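Local coordinates for MexT protein (Pseudomonas aeruginosa, PDB 6L33), which probably acts as a LysR-type DNA-binding transcriptional activator of the MexEF-OprN efflux pump genes, this chain being its regulatory domain, at residues R11-D17 with I58-Y64. Sequence-based numbering, arbitrary orientation.
Sequences RIGLSDD and ISVGVSY
The hydroxyl OH of Tyr-64 donates to OD2 of Asp-17 at 2.6 Å, meeting that oxygen nearly in line with its C-O bond. The phenol is met at its edge, with OD2 in the ring plane, while the carboxylate plane is turned 40° from the ring. A chi1 of 51° swings the carboxylate of Asp-17 back toward Ser-15 and within reach of the phenol, which comes from the other side. OG of Ser-15 also points to OD1 of Asp-17, but that bond is suspiciously short and its strength doubtful; if real, the pair would probably limit the turning of the carboxylate. The same OG lies 3.6 Å from CE2 of Tyr-64. Tyr-156 and Ala-157 of helix 155-164 also touch both Asp-17 and Tyr-64.

Behind this cluster the strands run parallel, their axes 22° apart. Gly-13 uses both its N and its O toward strand 60-62: its N reaches O of Val-60 at 2.9 Å, and its O receives N of Val-62 at 2.8 Å. Further along, N of Ser-15 donates to O of Val-62; at the other end, N of Ser-59 reaches O of Arg-11.

On one sheet face, CG2 of Ile-12 rests 3.6 Å from CG1 of Val-60, and CD2 of Leu-14 meets CB of Val-62 at the same distance; the members of each pair project in the same direction and touch flank to flank. Helix 193-203 packs on this face through Leu-198 and Ile-202. Across the sheet, Ile-58 folds over the backbone, its CG2 3.4 Å from C of Ile-12 and 3.5 Å from N of Gly-13.

Strand 9-14, helix 18-33, strand 38-43, helix 49-55 and strand 60-62 give strand order 2-1-3, the parallel core of a periplasmic-binding-protein-like subdomain in a LysR regulatory domain.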
ATOM      1  N   ARG B  11     -13.769  11.944   1.358  1.00 17.37           N
ATOM      2  CA  ARG B  11     -13.094  10.819   0.723  1.00 26.31           C
ATOM      3  C   ARG B  11     -12.093  11.360  -0.285  1.00 18.14           C
ATOM      4  O   ARG B  11     -12.477  12.039  -1.245  1.00 21.23           O
ATOM      5  CB  ARG B  11     -14.104   9.885   0.050  1.00 20.69           C
ATOM      6  CG  ARG B  11     -15.025   9.176   1.034  1.00 24.25           C
ATOM      7  CD  ARG B  11     -16.271   8.617   0.360  1.00 25.19           C
ATOM      8  NE  ARG B  11     -17.180   8.008   1.329  1.00 28.78           N
ATOM      9  CZ  ARG B  11     -18.141   8.665   1.973  1.00 32.59           C
ATOM     10  NH1 ARG B  11     -18.918   8.028   2.839  1.00 45.13           N
ATOM     11  NH2 ARG B  11     -18.330   9.958   1.747  1.00 31.54           N
ATOM     12  N   ILE B  12     -10.811  11.073  -0.059  1.00 22.88           N
ATOM     13  CA  ILE B  12      -9.736  11.545  -0.919  1.00 17.78           C
ATOM     14  C   ILE B  12      -8.869  10.360  -1.324  1.00 14.11           C
ATOM     15  O   ILE B  12      -8.834   9.325  -0.654  1.00 15.47           O
ATOM     16  CB  ILE B  12      -8.872  12.634  -0.241  1.00 20.02           C
ATOM     17  CG1 ILE B  12      -8.022  12.026   0.875  1.00 19.48           C
ATOM     18  CG2 ILE B  12      -9.741  13.757   0.302  1.00 19.58           C
ATOM     19  CD1 ILE B  12      -7.086  13.022   1.537  1.00 20.49           C
ATOM     20  N   GLY B  13      -8.165  10.527  -2.440  1.00 18.23           N
ATOM     21  CA  GLY B  13      -7.243   9.523  -2.944  1.00 14.43           C
ATOM     22  C   GLY B  13      -5.816  10.044  -2.887  1.00 17.71           C
ATOM     23  O   GLY B  13      -5.549  11.187  -3.258  1.00 16.53           O
ATOM     24  N   LEU B  14      -4.909   9.195  -2.413  1.00 13.75           N
ATOM     25  CA  LEU B  14      -3.525   9.611  -2.246  1.00 11.54           C
ATOM     26  C   LEU B  14      -2.587   8.535  -2.766  1.00 14.17           C
ATOM     27  O   LEU B  14      -2.792   7.345  -2.515  1.00 11.12           O
ATOM     28  CB  LEU B  14      -3.197   9.908  -0.775  1.00 14.07           C
ATOM     29  CG  LEU B  14      -3.855  11.123  -0.118  1.00 24.93           C
ATOM     30  CD1 LEU B  14      -3.383  11.253   1.322  1.00 16.22           C
ATOM     31  CD2 LEU B  14      -3.574  12.404  -0.901  1.00 14.52           C
ATOM     32  N   SER B  15      -1.566   8.968  -3.499  1.00 13.76           N
ATOM     33  CA  SER B  15      -0.455   8.086  -3.820  1.00 19.61           C
ATOM     34  C   SER B  15       0.228   7.645  -2.531  1.00 15.90           C
ATOM     35  O   SER B  15       0.254   8.377  -1.537  1.00 19.18           O
ATOM     36  CB  SER B  15       0.536   8.799  -4.742  1.00 15.22           C
ATOM     37  OG  SER B  15       1.657   7.981  -5.021  1.00 22.07           O
ATOM     38  N   ASP B  16       0.772   6.427  -2.543  1.00 23.42           N
ATOM     39  CA  ASP B  16       1.265   5.849  -1.295  1.00 24.20           C
ATOM     40  C   ASP B  16       2.486   6.594  -0.766  1.00 26.29           C
ATOM     41  O   ASP B  16       2.696   6.644   0.450  1.00 24.01           O
ATOM     42  CB  ASP B  16       1.562   4.357  -1.479  1.00 23.23           C
ATOM     43  CG  ASP B  16       2.864   4.095  -2.207  1.00 23.58           C
ATOM     44  OD1 ASP B  16       2.894   4.221  -3.447  1.00 29.73           O
ATOM     45  OD2 ASP B  16       3.856   3.741  -1.538  1.00 27.36           O
ATOM     46  N   ASP B  17       3.286   7.196  -1.647  1.00 27.51           N
ATOM     47  CA  ASP B  17       4.409   7.997  -1.172  1.00 23.27           C
ATOM     48  C   ASP B  17       3.946   9.354  -0.650  1.00 25.33           C
ATOM     49  O   ASP B  17       4.432   9.817   0.388  1.00 23.19           O
ATOM     50  CB  ASP B  17       5.449   8.167  -2.283  1.00 30.98           C
ATOM     51  CG  ASP B  17       4.846   8.660  -3.587  1.00 26.76           C
ATOM     52  OD1 ASP B  17       3.604   8.770  -3.668  1.00 28.66           O
ATOM     53  OD2 ASP B  17       5.615   8.936  -4.533  1.00 25.45           O
ATOM     54  N   ILE B  58     -13.752   9.017  -4.526  1.00 17.22           N
ATOM     55  CA  ILE B  58     -13.055  10.154  -3.942  1.00 16.15           C
ATOM     56  C   ILE B  58     -13.615  11.420  -4.571  1.00 22.05           C
ATOM     57  O   ILE B  58     -14.160  11.407  -5.676  1.00 20.34           O
ATOM     58  CB  ILE B  58     -11.520  10.091  -4.144  1.00 17.32           C
ATOM     59  CG1 ILE B  58     -11.160  10.249  -5.627  1.00 15.34           C
ATOM     60  CG2 ILE B  58     -10.947   8.800  -3.570  1.00 18.80           C
ATOM     61  CD1 ILE B  58      -9.662  10.288  -5.900  1.00 15.78           C
ATOM     62  N   SER B  59     -13.490  12.526  -3.842  1.00 17.61           N
ATOM     63  CA  SER B  59     -13.806  13.831  -4.404  1.00 24.92           C
ATOM     64  C   SER B  59     -12.578  14.537  -4.952  1.00 17.13           C
ATOM     65  O   SER B  59     -12.703  15.375  -5.849  1.00 22.20           O
ATOM     66  CB  SER B  59     -14.473  14.721  -3.352  1.00 22.17           C
ATOM     67  OG  SER B  59     -13.558  15.076  -2.332  1.00 22.91           O
ATOM     68  N   VAL B  60     -11.398  14.205  -4.437  1.00 18.94           N
ATOM     69  CA  VAL B  60     -10.152  14.821  -4.867  1.00 16.25           C
ATOM     70  C   VAL B  60      -9.036  13.819  -4.621  1.00 16.91           C
ATOM     71  O   VAL B  60      -9.111  12.991  -3.709  1.00 16.57           O
ATOM     72  CB  VAL B  60      -9.898  16.156  -4.125  1.00 21.35           C
ATOM     73  CG1 VAL B  60      -9.806  15.924  -2.627  1.00 18.21           C
ATOM     74  CG2 VAL B  60      -8.646  16.851  -4.650  1.00 18.14           C
ATOM     75  N   GLY B  61      -8.010  13.877  -5.454  1.00 19.37           N
ATOM     76  CA  GLY B  61      -6.861  13.010  -5.294  1.00 20.22           C
ATOM     77  C   GLY B  61      -5.573  13.773  -5.499  1.00 20.60           C
ATOM     78  O   GLY B  61      -5.505  14.722  -6.281  1.00 18.20           O
ATOM     79  N   VAL B  62      -4.548  13.352  -4.765  1.00 12.22           N
ATOM     80  CA  VAL B  62      -3.185  13.833  -4.951  1.00 22.76           C
ATOM     81  C   VAL B  62      -2.346  12.619  -5.315  1.00 20.21           C
ATOM     82  O   VAL B  62      -2.038  11.783  -4.456  1.00 19.50           O
ATOM     83  CB  VAL B  62      -2.637  14.539  -3.705  1.00 25.75           C
ATOM     84  CG1 VAL B  62      -1.262  15.125  -3.996  1.00 25.43           C
ATOM     85  CG2 VAL B  62      -3.599  15.625  -3.255  1.00 18.69           C
ATOM     86  N   SER B  63      -1.975  12.526  -6.587  1.00 15.95           N
ATOM     87  CA  SER B  63      -1.403  11.312  -7.141  1.00 16.73           C
ATOM     88  C   SER B  63      -0.572  11.678  -8.359  1.00 22.05           C
ATOM     89  O   SER B  63      -0.691  12.780  -8.903  1.00 18.66           O
ATOM     90  CB  SER B  63      -2.504  10.315  -7.530  1.00 16.94           C
ATOM     91  OG  SER B  63      -1.965   9.063  -7.910  1.00 22.29           O
ATOM     92  N   TYR B  64       0.279  10.746  -8.773  1.00 13.94           N
ATOM     93  CA  TYR B  64       0.771  10.785 -10.139  1.00 13.83           C
ATOM     94  C   TYR B  64      -0.406  10.566 -11.078  1.00 22.50           C
ATOM     95  O   TYR B  64      -1.258   9.707 -10.839  1.00 20.27           O
ATOM     96  CB  TYR B  64       1.844   9.719 -10.361  1.00 17.47           C
ATOM     97  CG  TYR B  64       3.001   9.837  -9.401  1.00 22.55           C
ATOM     98  CD1 TYR B  64       3.991  10.795  -9.590  1.00 15.55           C
ATOM     99  CD2 TYR B  64       3.094   9.005  -8.295  1.00 15.84           C
ATOM    100  CE1 TYR B  64       5.047  10.911  -8.709  1.00 17.85           C
ATOM    101  CE2 TYR B  64       4.144   9.113  -7.410  1.00 19.46           C
ATOM    102  CZ  TYR B  64       5.119  10.066  -7.622  1.00 21.40           C
ATOM    103  OH  TYR B  64       6.168  10.173  -6.737  1.00 21.07           O
TER